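PDB 4TQM: lectin 2 from Agrocybe aegerita, which probably recognises glycans through N-acetylglucosamine, which it binds in pockets at the joints between neighbouring blades of a seven-bladed beta-propeller. Local coordinates for residues S211-F216 with G260-V265; L324-V329 with G373-L378; V22-D27 with K45-N50. The protein carries 1 engineered substitution. All blocks are in the same frame, centred on the assembly; numbering follows the deposited sequence.

Overall arrangement
The chain folds into a seven-bladed beta-propeller of four-stranded antiparallel sheets, and the C-terminal strand 395-399 completes the first blade beside strand 20-24. Contact 3 comes first, closing a short loop within that blade: the turn after strand 20-24 meets the segment that leaves the outermost strand 41-44. Contacts 1 and 2 each close a longer loop between successive blades, joining the end of strand 210-213 to the loop before strand 266-269, and the end of strand 321-324 to the approach to strand 376-379. The three follow in series, neither nested nor crossed. Contacts 1 and 3 lie on opposite sides of the chain's centre, their centres about 41 Å apart.

Contact 1 of 3, residues S211-F216 with G260-V265; sequences SVIDNF and GVFGQV. With NAG (2-acetamido-2-deoxy-beta-D-glucopyranose), chain E.
The methyl CD1 of Ile-213 lies over one face of the Phe-262 ring, a CH-pi contact with CD1 4.2 Å from the ring centroid and 27° off its normal. Val-212 adds its CG2, 3.9 Å from Phe-262 CD2, approaching the same ring obliquely. Two successive residues can both reach across because Val-212 and Ile-213 form a classic beta bulge opposite Val-195. With CG1 of Ile-213 set anti to the carbonyl carbon (chi1 -58°), the branch that ends in CD1 is carried to the ring while CG2 is left to face Val-265.

There Val-265 CG2 is the bump that fills a hollow. It settles among Ile-213 CG2, the CB of Asn-215 at 3.8 Å and the CE2 of Phe-216 at 3.9 Å, while Val-265 CG1 rests near Phe-216 CZ. Trp-252 of the same blade as Val-265 also touches both Val-265 and Phe-216.

Beside the valine methyl, Asn-215 OD1 accepts Phe-216 N at 2.9 Å. Asn-215 OD1 also accepts the hydroxyl O3 of NAG at 2.7 Å, while Asn-215 ND2 donates to NAG O4 at 2.9 Å.

Direct contact between the segments is therefore apolar, and their backbone polar groups are joined through two waters, both donating to Val-212 O, one bridging to Phe-262 N and the other to Phe-262 O. Gly-260 O, buried against Val-212 CG1, has no polar partner, and the amide beside Val-265 is shared between its own turn and the sugar.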
loop_
_atom_site.group_PDB
_atom_site.type_symbol
_atom_site.label_atom_id
_atom_site.label_comp_id
_atom_site.label_asym_id
_atom_site.label_seq_id
_atom_site.Cartn_x
_atom_site.Cartn_y
_atom_site.Cartn_z
ATOM N N SER A 211 6.333 -11.290 20.188
ATOM C CA SER A 211 6.332 -12.398 19.241
ATOM C C SER A 211 4.972 -13.084 19.243
ATOM O O SER A 211 4.534 -13.598 20.272
ATOM C CB SER A 211 7.418 -13.408 19.615
ATOM O OG SER A 211 7.318 -14.578 18.824
ATOM N N VAL A 212 4.302 -13.102 18.095
ATOM C CA VAL A 212 2.968 -13.690 18.032
ATOM C C VAL A 212 2.848 -14.836 17.038
ATOM O O VAL A 212 1.960 -15.679 17.180
ATOM C CB VAL A 212 1.869 -12.634 17.755
ATOM C CG1 VAL A 212 1.807 -11.637 18.893
ATOM C CG2 VAL A 212 2.118 -11.924 16.433
ATOM N N ILE A 213 3.714 -14.877 16.027
ATOM C CA ILE A 213 3.703 -16.043 15.129
ATOM C C ILE A 213 5.107 -16.593 14.878
ATOM O O ILE A 213 6.038 -15.828 14.683
ATOM C CB ILE A 213 3.022 -15.738 13.768
ATOM C CG1 ILE A 213 1.585 -15.252 13.963
ATOM C CG2 ILE A 213 3.011 -16.972 12.874
ATOM C CD1 ILE A 213 0.930 -14.781 12.675
ATOM N N ASP A 214 5.265 -17.914 14.893
ATOM C CA ASP A 214 6.548 -18.520 14.537
ATOM C C ASP A 214 6.506 -19.063 13.111
ATOM O O ASP A 214 6.682 -20.262 12.879
ATOM C CB ASP A 214 6.930 -19.626 15.520
ATOM C CG ASP A 214 7.184 -19.099 16.917
ATOM O OD1 ASP A 214 7.169 -17.863 17.100
ATOM O OD2 ASP A 214 7.413 -19.922 17.829
ATOM N N ASN A 215 6.277 -18.159 12.163
ATOM C CA ASN A 215 6.081 -18.511 10.763
ATOM C C ASN A 215 6.095 -17.224 9.944
ATOM O O ASN A 215 6.266 -16.142 10.506
ATOM C CB ASN A 215 4.743 -19.237 10.590
ATOM C CG ASN A 215 4.807 -20.360 9.568
ATOM O OD1 ASN A 215 5.316 -20.186 8.460
ATOM N ND2 ASN A 215 4.291 -21.526 9.943
ATOM N N PHE A 216 5.919 -17.348 8.628
ATOM C CA PHE A 216 5.883 -16.198 7.710
ATOM C C PHE A 216 7.181 -15.396 7.644
ATOM O O PHE A 216 7.179 -14.241 7.211
ATOM C CB PHE A 216 4.724 -15.246 8.043
ATOM C CG PHE A 216 3.363 -15.830 7.801
ATOM C CD1 PHE A 216 2.971 -16.210 6.528
ATOM C CD2 PHE A 216 2.466 -15.981 8.848
ATOM C CE1 PHE A 216 1.712 -16.746 6.303
ATOM C CE2 PHE A 216 1.209 -16.513 8.630
ATOM C CZ PHE A 216 0.830 -16.895 7.354
ATOM N N GLY A 260 -4.278 -9.275 19.141
ATOM C CA GLY A 260 -3.006 -9.604 18.527
ATOM C C GLY A 260 -2.627 -11.067 18.657
ATOM O O GLY A 260 -1.512 -11.460 18.308
ATOM N N VAL A 261 -3.551 -11.876 19.166
ATOM C CA VAL A 261 -3.332 -13.317 19.260
ATOM C C VAL A 261 -3.744 -13.970 17.945
ATOM O O VAL A 261 -4.811 -13.671 17.406
ATOM C CB VAL A 261 -4.134 -13.940 20.417
ATOM C CG1 VAL A 261 -3.786 -15.418 20.575
ATOM C CG2 VAL A 261 -3.868 -13.189 21.715
ATOM N N PHE A 262 -2.898 -14.853 17.427
ATOM C CA PHE A 262 -3.152 -15.471 16.129
ATOM C C PHE A 262 -3.328 -16.982 16.198
ATOM O O PHE A 262 -2.625 -17.670 16.943
ATOM C CB PHE A 262 -2.038 -15.113 15.142
ATOM C CG PHE A 262 -2.142 -13.718 14.600
ATOM C CD1 PHE A 262 -2.865 -13.464 13.447
ATOM C CD2 PHE A 262 -1.535 -12.658 15.252
ATOM C CE1 PHE A 262 -2.971 -12.180 12.948
ATOM C CE2 PHE A 262 -1.640 -11.370 14.757
ATOM C CZ PHE A 262 -2.359 -11.133 13.604
ATOM N N GLY A 263 -4.270 -17.491 15.410
ATOM C CA GLY A 263 -4.489 -18.920 15.298
ATOM C C GLY A 263 -3.366 -19.592 14.530
ATOM O O GLY A 263 -2.380 -18.950 14.165
ATOM N N GLN A 264 -3.516 -20.888 14.280
ATOM C CA GLN A 264 -2.489 -21.654 13.584
ATOM C C GLN A 264 -2.436 -21.346 12.090
ATOM O O GLN A 264 -3.456 -21.038 11.472
ATOM C CB GLN A 264 -2.709 -23.150 13.810
ATOM C CG GLN A 264 -2.612 -23.546 15.274
ATOM C CD GLN A 264 -1.275 -23.164 15.876
ATOM O OE1 GLN A 264 -0.226 -23.537 15.359
ATOM N NE2 GLN A 264 -1.307 -22.408 16.966
ATOM N N VAL A 265 -1.236 -21.439 11.523
ATOM C CA VAL A 265 -1.009 -21.172 10.106
ATOM C C VAL A 265 -1.514 -22.322 9.239
ATOM O O VAL A 265 -1.051 -23.459 9.366
ATOM C CB VAL A 265 0.487 -20.930 9.825
ATOM C CG1 VAL A 265 0.723 -20.662 8.346
ATOM C CG2 VAL A 265 0.999 -19.773 10.669
HETATM C C1 NAG E . 6.351 -24.400 4.214
HETATM C C2 NAG E . 5.829 -22.978 4.404
HETATM C C3 NAG E . 5.661 -22.680 5.891
HETATM C C4 NAG E . 4.826 -23.765 6.570
HETATM C C5 NAG E . 5.342 -25.161 6.239
HETATM C C6 NAG E . 4.382 -26.227 6.764
HETATM C C7 NAG E . 6.452 -21.439 2.620
HETATM C C8 NAG E . 7.335 -20.297 2.211
HETATM N N2 NAG E . 6.736 -22.029 3.783
HETATM O O3 NAG E . 5.030 -21.432 6.059
HETATM O O4 NAG E . 4.848 -23.583 7.969
HETATM O O5 NAG E . 5.481 -25.324 4.844
HETATM O O6 NAG E . 4.843 -27.509 6.400
HETATM O O7 NAG E . 5.525 -21.789 1.891
HETATM O O HOH W 1 -0.347 -15.486 18.702
HETATM O O HOH W 2 0.466 -18.267 16.947
#

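Contact 2 of 3, residues L324-V329 with G373-L378; sequences LKDFGV and GPVKAL. With NAG (2-acetamido-2-deoxy-beta-D-glucopyranose), chain G.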
loop_
_atom_site.group_PDB
_atom_site.type_symbol
_atom_site.label_atom_id
_atom_site.label_comp_id
_atom_site.label_asym_id
_atom_site.label_seq_id
_atom_site.Cartn_x
_atom_site.Cartn_y
_atom_site.Cartn_z
ATOM N N LEU A 324 -9.989 -13.381 -15.813
ATOM C CA LEU A 324 -9.814 -12.438 -16.924
ATOM C C LEU A 324 -8.622 -12.745 -17.826
ATOM O O LEU A 324 -7.518 -12.966 -17.349
ATOM C CB LEU A 324 -9.739 -10.996 -16.407
ATOM C CG LEU A 324 -9.591 -9.886 -17.453
ATOM C CD1 LEU A 324 -10.710 -9.942 -18.477
ATOM C CD2 LEU A 324 -9.559 -8.524 -16.781
ATOM N N LYS A 325 -8.846 -12.756 -19.137
ATOM C CA LYS A 325 -7.752 -13.013 -20.071
ATOM C C LYS A 325 -7.033 -11.728 -20.474
ATOM O O LYS A 325 -6.923 -11.405 -21.661
ATOM C CB LYS A 325 -8.243 -13.782 -21.299
ATOM C CG LYS A 325 -8.625 -15.223 -20.993
ATOM C CD LYS A 325 -8.994 -15.992 -22.249
ATOM C CE LYS A 325 -9.298 -17.449 -21.924
ATOM N NZ LYS A 325 -9.615 -18.246 -23.141
ATOM N N ASP A 326 -6.547 -11.005 -19.470
ATOM C CA ASP A 326 -5.790 -9.778 -19.686
ATOM C C ASP A 326 -5.025 -9.411 -18.416
ATOM O O ASP A 326 -5.195 -10.054 -17.377
ATOM C CB ASP A 326 -6.716 -8.637 -20.109
ATOM C CG ASP A 326 -6.022 -7.621 -20.993
ATOM O OD1 ASP A 326 -4.787 -7.477 -20.883
ATOM O OD2 ASP A 326 -6.712 -6.966 -21.801
ATOM N N PHE A 327 -4.181 -8.385 -18.515
ATOM C CA PHE A 327 -3.352 -7.909 -17.405
ATOM C C PHE A 327 -2.322 -8.940 -16.936
ATOM O O PHE A 327 -1.765 -8.814 -15.843
ATOM C CB PHE A 327 -4.209 -7.436 -16.221
ATOM C CG PHE A 327 -5.160 -6.321 -16.561
ATOM C CD1 PHE A 327 -4.696 -5.029 -16.751
ATOM C CD2 PHE A 327 -6.520 -6.562 -16.673
ATOM C CE1 PHE A 327 -5.569 -4.002 -17.057
ATOM C CE2 PHE A 327 -7.398 -5.538 -16.978
ATOM C CZ PHE A 327 -6.920 -4.256 -17.171
ATOM N N GLY A 328 -2.070 -9.951 -17.762
ATOM C CA GLY A 328 -1.087 -10.969 -17.441
ATOM C C GLY A 328 0.166 -10.824 -18.286
ATOM O O GLY A 328 0.269 -9.910 -19.107
ATOM N N VAL A 329 1.121 -11.724 -18.076
ATOM C CA VAL A 329 2.353 -11.744 -18.857
ATOM C C VAL A 329 2.027 -11.956 -20.332
ATOM O O VAL A 329 2.640 -11.351 -21.216
ATOM C CB VAL A 329 3.297 -12.873 -18.379
ATOM C CG1 VAL A 329 4.511 -12.989 -19.292
ATOM C CG2 VAL A 329 3.730 -12.638 -16.941
ATOM N N GLY A 373 -15.804 -7.723 -16.434
ATOM C CA GLY A 373 -16.245 -7.441 -17.787
ATOM C C GLY A 373 -15.101 -7.169 -18.742
ATOM O O GLY A 373 -13.933 -7.239 -18.354
ATOM N N PRO A 374 -15.431 -6.848 -20.001
ATOM C CA PRO A 374 -14.432 -6.572 -21.040
ATOM C C PRO A 374 -13.562 -5.374 -20.677
ATOM O O PRO A 374 -14.037 -4.440 -20.030
ATOM C CB PRO A 374 -15.287 -6.254 -22.272
ATOM C CG PRO A 374 -16.601 -5.814 -21.721
ATOM C CD PRO A 374 -16.805 -6.637 -20.488
ATOM N N VAL A 375 -12.298 -5.411 -21.088
ATOM C CA VAL A 375 -11.359 -4.338 -20.793
ATOM C C VAL A 375 -11.669 -3.076 -21.606
ATOM O O VAL A 375 -11.874 -3.145 -22.817
ATOM C CB VAL A 375 -9.908 -4.790 -21.060
ATOM C CG1 VAL A 375 -8.937 -3.653 -20.810
ATOM C CG2 VAL A 375 -9.556 -5.989 -20.189
ATOM N N LYS A 376 -11.716 -1.930 -20.931
ATOM C CA LYS A 376 -11.902 -0.645 -21.603
ATOM C C LYS A 376 -10.697 0.267 -21.374
ATOM O O LYS A 376 -10.061 0.222 -20.319
ATOM C CB LYS A 376 -13.184 0.043 -21.121
ATOM C CG LYS A 376 -14.468 -0.712 -21.456
ATOM C CD LYS A 376 -15.704 0.026 -20.945
ATOM C CE LYS A 376 -15.944 1.335 -21.695
ATOM N NZ LYS A 376 -16.370 1.117 -23.108
ATOM N N ALA A 377 -10.379 1.088 -22.371
ATOM C CA ALA A 377 -9.276 2.035 -22.255
ATOM C C ALA A 377 -9.768 3.358 -21.678
ATOM O O ALA A 377 -10.604 4.034 -22.279
ATOM C CB ALA A 377 -8.616 2.254 -23.606
ATOM N N LEU A 378 -9.247 3.721 -20.511
ATOM C CA LEU A 378 -9.664 4.939 -19.827
ATOM C C LEU A 378 -9.006 6.178 -20.425
ATOM O O LEU A 378 -9.667 7.191 -20.669
ATOM C CB LEU A 378 -9.335 4.853 -18.336
ATOM C CG LEU A 378 -10.512 4.972 -17.366
ATOM C CD1 LEU A 378 -11.276 6.263 -17.604
ATOM C CD2 LEU A 378 -11.435 3.782 -17.504
HETATM C C1 NAG G . -1.519 -4.322 -24.833
HETATM C C2 NAG G . -1.952 -4.352 -23.373
HETATM C C3 NAG G . -3.096 -5.344 -23.199
HETATM C C4 NAG G . -4.219 -5.005 -24.172
HETATM C C5 NAG G . -3.691 -4.845 -25.595
HETATM C C6 NAG G . -4.797 -4.373 -26.536
HETATM C C7 NAG G . -0.179 -3.692 -21.881
HETATM C C8 NAG G . 1.049 -4.083 -21.113
HETATM N N2 NAG G . -0.827 -4.666 -22.515
HETATM O O3 NAG G . -3.584 -5.291 -21.877
HETATM O O4 NAG G . -5.186 -6.030 -24.150
HETATM O O5 NAG G . -2.612 -3.931 -25.637
HETATM O O6 NAG G . -5.362 -3.173 -26.054
HETATM O O7 NAG G . -0.547 -2.517 -21.916
#
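The N-acetylglucosamine pocket between two adjacent blades is where Asp-326 meets Val-375, and a single methyl does most of the touching. Val-375 CG2 lies 3.4 Å from Asp-326 OD2, with the two side chains crossing at about a right angle, and 3.9 Å from CE2 of Phe-327, whose ring it approaches obliquely. Leu-324 joins from the same turn: its CD2 sits 4.2 Å from Val-375 CG2 and in plane at the edge of the Phe-327 ring.

The carboxylate is steadied by a bond from its own turn and offers both oxygens to the sugar. Phe-327 N donates to Asp-326 OD1 at 2.6 Å, arriving on the anti side and 21° out of the carboxylate plane. The same OD1 accepts the NAG hydroxyl O3 at 2.7 Å, and OD2 accepts NAG O4 at 3.0 Å. Carrying CG anti to the backbone nitrogen (chi1 -151°) brings the carboxylate to these hydroxyls, while Val-375 lines the flank of OD2. A negative charge here would be expected to strengthen both hydroxyl bonds.

The NE1 of Trp-333, the backbone O of Gln-331 and the backbone N of Glu-358 in the next blade complete the grip on the sugar, and Trp-333 also meets the Phe-327 ring. A sugar held at a blade joint by both neighbours is an arrangement seen in several beta-propeller lectins, in which sites repeat around the ring.

Contact 3 of 3, residues V22-D27 with K45-N50; sequences VGFGLD and KNFAQN. With NAG (2-acetamido-2-deoxy-beta-D-glucopyranose), chain B.
Asn-50 N donates to Leu-26 O at 2.9 Å, the direct hydrogen bond between the two segments, with a moderately bent N-H...O angle of 145°. Close to it the methyl of Ala-48 is wedged between two backbone carbonyls, CB lying 3.1 Å from Gly-25 O and 3.4 Å from Leu-26 O, a tight fit. On the outer side Leu-26 and Gln-49 run side by side, pointing the same way, with Leu-26 CD2 3.8 Å from Gln-49 CB. Deeper in, Phe-24 turns the edge of its ring to Phe-47: CD1 is 3.6 Å from Phe-47 CB, which lies in the plane of the ring, and Phe-47 O approaches that edge too.

Water fills out the first shell. One molecule accepts Gln-49 N and sits beside Gly-25 O; another donates to both Asp-27 OD1 and Asn-50 O, bridging the rim of the contact.

The second shell starts from the backbone of Phe-47, whose positive phi belongs to a G1 beta bulge in which Phe-47 and Ala-48 both face Ala-51. Phe-47 N donates to Asn-46 OD1 at 2.6 Å, on a lone pair, which helps fix the amide that grips the sugar. Asn-46 points away from 22-27, and its chi1 of -153° swings the amide to the sugar, where OD1 takes NAG O3 at 2.7 Å and ND2 gives to NAG O4 at 2.9 Å. Trp-54 stands against the Phe-47 ring and also binds the sugar, whose remaining contacts include the backbone N of Asn-79 in the next blade. The 22-27 segment thus backs a sugar site at a blade joint, in a first blade built from strands of both termini, the "velcro" closure typical of beta-propellers.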
loop_
_atom_site.group_PDB
_atom_site.type_symbol
_atom_site.label_atom_id
_atom_site.label_comp_id
_atom_site.label_asym_id
_atom_site.label_seq_id
_atom_site.Cartn_x
_atom_site.Cartn_y
_atom_site.Cartn_z
ATOM N N VAL A 22 -3.347 9.111 -9.079
ATOM C CA VAL A 22 -2.387 10.155 -8.751
ATOM C C VAL A 22 -1.041 9.784 -9.350
ATOM O O VAL A 22 -0.465 8.751 -9.008
ATOM C CB VAL A 22 -2.262 10.364 -7.231
ATOM C CG1 VAL A 22 -1.201 11.417 -6.919
ATOM C CG2 VAL A 22 -3.614 10.762 -6.640
ATOM N N GLY A 23 -0.551 10.620 -10.257
ATOM C CA GLY A 23 0.672 10.317 -10.972
ATOM C C GLY A 23 1.769 11.342 -10.784
ATOM O O GLY A 23 1.727 12.424 -11.364
ATOM N N PHE A 24 2.755 11.005 -9.960
ATOM C CA PHE A 24 3.958 11.814 -9.857
ATOM C C PHE A 24 4.777 11.591 -11.118
ATOM O O PHE A 24 5.574 10.648 -11.202
ATOM C CB PHE A 24 4.755 11.450 -8.606
ATOM C CG PHE A 24 4.047 11.778 -7.320
ATOM C CD1 PHE A 24 4.265 12.991 -6.685
ATOM C CD2 PHE A 24 3.163 10.878 -6.748
ATOM C CE1 PHE A 24 3.620 13.301 -5.505
ATOM C CE2 PHE A 24 2.511 11.182 -5.566
ATOM C CZ PHE A 24 2.739 12.394 -4.943
ATOM N N GLY A 25 4.543 12.454 -12.106
ATOM C CA GLY A 25 5.172 12.340 -13.409
ATOM C C GLY A 25 6.438 13.166 -13.519
ATOM O O GLY A 25 6.918 13.712 -12.528
ATOM N N LEU A 26 6.977 13.259 -14.731
ATOM C CA LEU A 26 8.245 13.947 -14.957
ATOM C C LEU A 26 8.167 15.459 -14.736
ATOM O O LEU A 26 9.125 16.067 -14.257
ATOM C CB LEU A 26 8.769 13.646 -16.363
ATOM C CG LEU A 26 9.041 12.167 -16.646
ATOM C CD1 LEU A 26 9.571 11.974 -18.057
ATOM C CD2 LEU A 26 10.014 11.598 -15.624
ATOM N N ASP A 27 7.034 16.062 -15.080
ATOM C CA ASP A 27 6.891 17.515 -14.997
ATOM C C ASP A 27 6.127 17.979 -13.759
ATOM O O ASP A 27 6.006 19.179 -13.508
ATOM C CB ASP A 27 6.212 18.060 -16.256
ATOM C CG ASP A 27 7.082 17.926 -17.489
ATOM O OD1 ASP A 27 8.303 18.168 -17.386
ATOM O OD2 ASP A 27 6.545 17.576 -18.561
ATOM N N LYS A 45 3.387 21.731 -10.137
ATOM C CA LYS A 45 4.658 21.655 -10.850
ATOM C C LYS A 45 5.798 21.442 -9.860
ATOM O O LYS A 45 6.643 22.317 -9.657
ATOM C CB LYS A 45 4.883 22.904 -11.707
ATOM C CG LYS A 45 3.922 23.000 -12.884
ATOM C CD LYS A 45 4.190 24.226 -13.745
ATOM C CE LYS A 45 3.325 24.208 -14.999
ATOM N NZ LYS A 45 3.533 25.414 -15.851
ATOM N N ASN A 46 5.802 20.263 -9.246
ATOM C CA ASN A 46 6.762 19.917 -8.211
ATOM C C ASN A 46 6.644 18.423 -7.933
ATOM O O ASN A 46 5.898 17.726 -8.625
ATOM C CB ASN A 46 6.485 20.725 -6.939
ATOM C CG ASN A 46 7.727 20.928 -6.088
ATOM O OD1 ASN A 46 8.531 20.011 -5.905
ATOM N ND2 ASN A 46 7.890 22.139 -5.566
ATOM N N PHE A 47 7.374 17.936 -6.930
ATOM C CA PHE A 47 7.381 16.514 -6.577
ATOM C C PHE A 47 7.741 15.634 -7.775
ATOM O O PHE A 47 7.253 14.510 -7.898
ATOM C CB PHE A 47 6.025 16.080 -6.000
ATOM C CG PHE A 47 5.579 16.886 -4.812
ATOM C CD1 PHE A 47 5.990 16.548 -3.533
ATOM C CD2 PHE A 47 4.737 17.978 -4.974
ATOM C CE1 PHE A 47 5.578 17.286 -2.437
ATOM C CE2 PHE A 47 4.320 18.720 -3.879
ATOM C CZ PHE A 47 4.742 18.371 -2.611
ATOM N N ALA A 48 8.600 16.144 -8.653
ATOM C CA ALA A 48 8.853 15.485 -9.932
ATOM C C ALA A 48 10.331 15.385 -10.296
ATOM O O ALA A 48 11.152 16.174 -9.830
ATOM C CB ALA A 48 8.103 16.197 -11.033
ATOM N N GLN A 49 10.643 14.409 -11.147
ATOM C CA GLN A 49 11.990 14.204 -11.672
ATOM C C GLN A 49 12.567 15.488 -12.252
ATOM O O GLN A 49 13.729 15.822 -12.012
ATOM C CB GLN A 49 11.963 13.138 -12.768
ATOM C CG GLN A 49 13.329 12.789 -13.333
ATOM C CD GLN A 49 14.034 11.720 -12.525
ATOM O OE1 GLN A 49 13.426 11.062 -11.678
ATOM N NE2 GLN A 49 15.324 11.538 -12.785
ATOM N N ASN A 50 11.747 16.207 -13.012
ATOM C CA ASN A 50 12.194 17.421 -13.679
ATOM C C ASN A 50 11.493 18.670 -13.157
ATOM O O ASN A 50 11.365 19.668 -13.868
ATOM C CB ASN A 50 12.015 17.291 -15.192
ATOM C CG ASN A 50 12.664 16.038 -15.744
ATOM O OD1 ASN A 50 11.992 15.169 -16.299
ATOM N ND2 ASN A 50 13.979 15.935 -15.588
HETATM C C1 NAG B . 13.920 21.288 -3.141
HETATM C C2 NAG B . 12.697 20.375 -3.199
HETATM C C3 NAG B . 11.601 20.993 -4.057
HETATM C C4 NAG B . 11.314 22.412 -3.581
HETATM C C5 NAG B . 12.608 23.217 -3.607
HETATM C C6 NAG B . 12.388 24.651 -3.144
HETATM C C7 NAG B . 13.341 18.071 -2.868
HETATM C C8 NAG B . 13.664 16.736 -3.475
HETATM N N2 NAG B . 13.068 19.066 -3.708
HETATM O O3 NAG B . 10.436 20.208 -3.973
HETATM O O4 NAG B . 10.343 23.019 -4.405
HETATM O O5 NAG B . 13.558 22.604 -2.760
HETATM O O6 NAG B . 12.004 24.637 -1.787
HETATM O O7 NAG B . 13.343 18.222 -1.647
HETATM O O HOH W 3 8.875 12.200 -11.082
HETATM O O HOH W 4 9.653 20.469 -16.000
#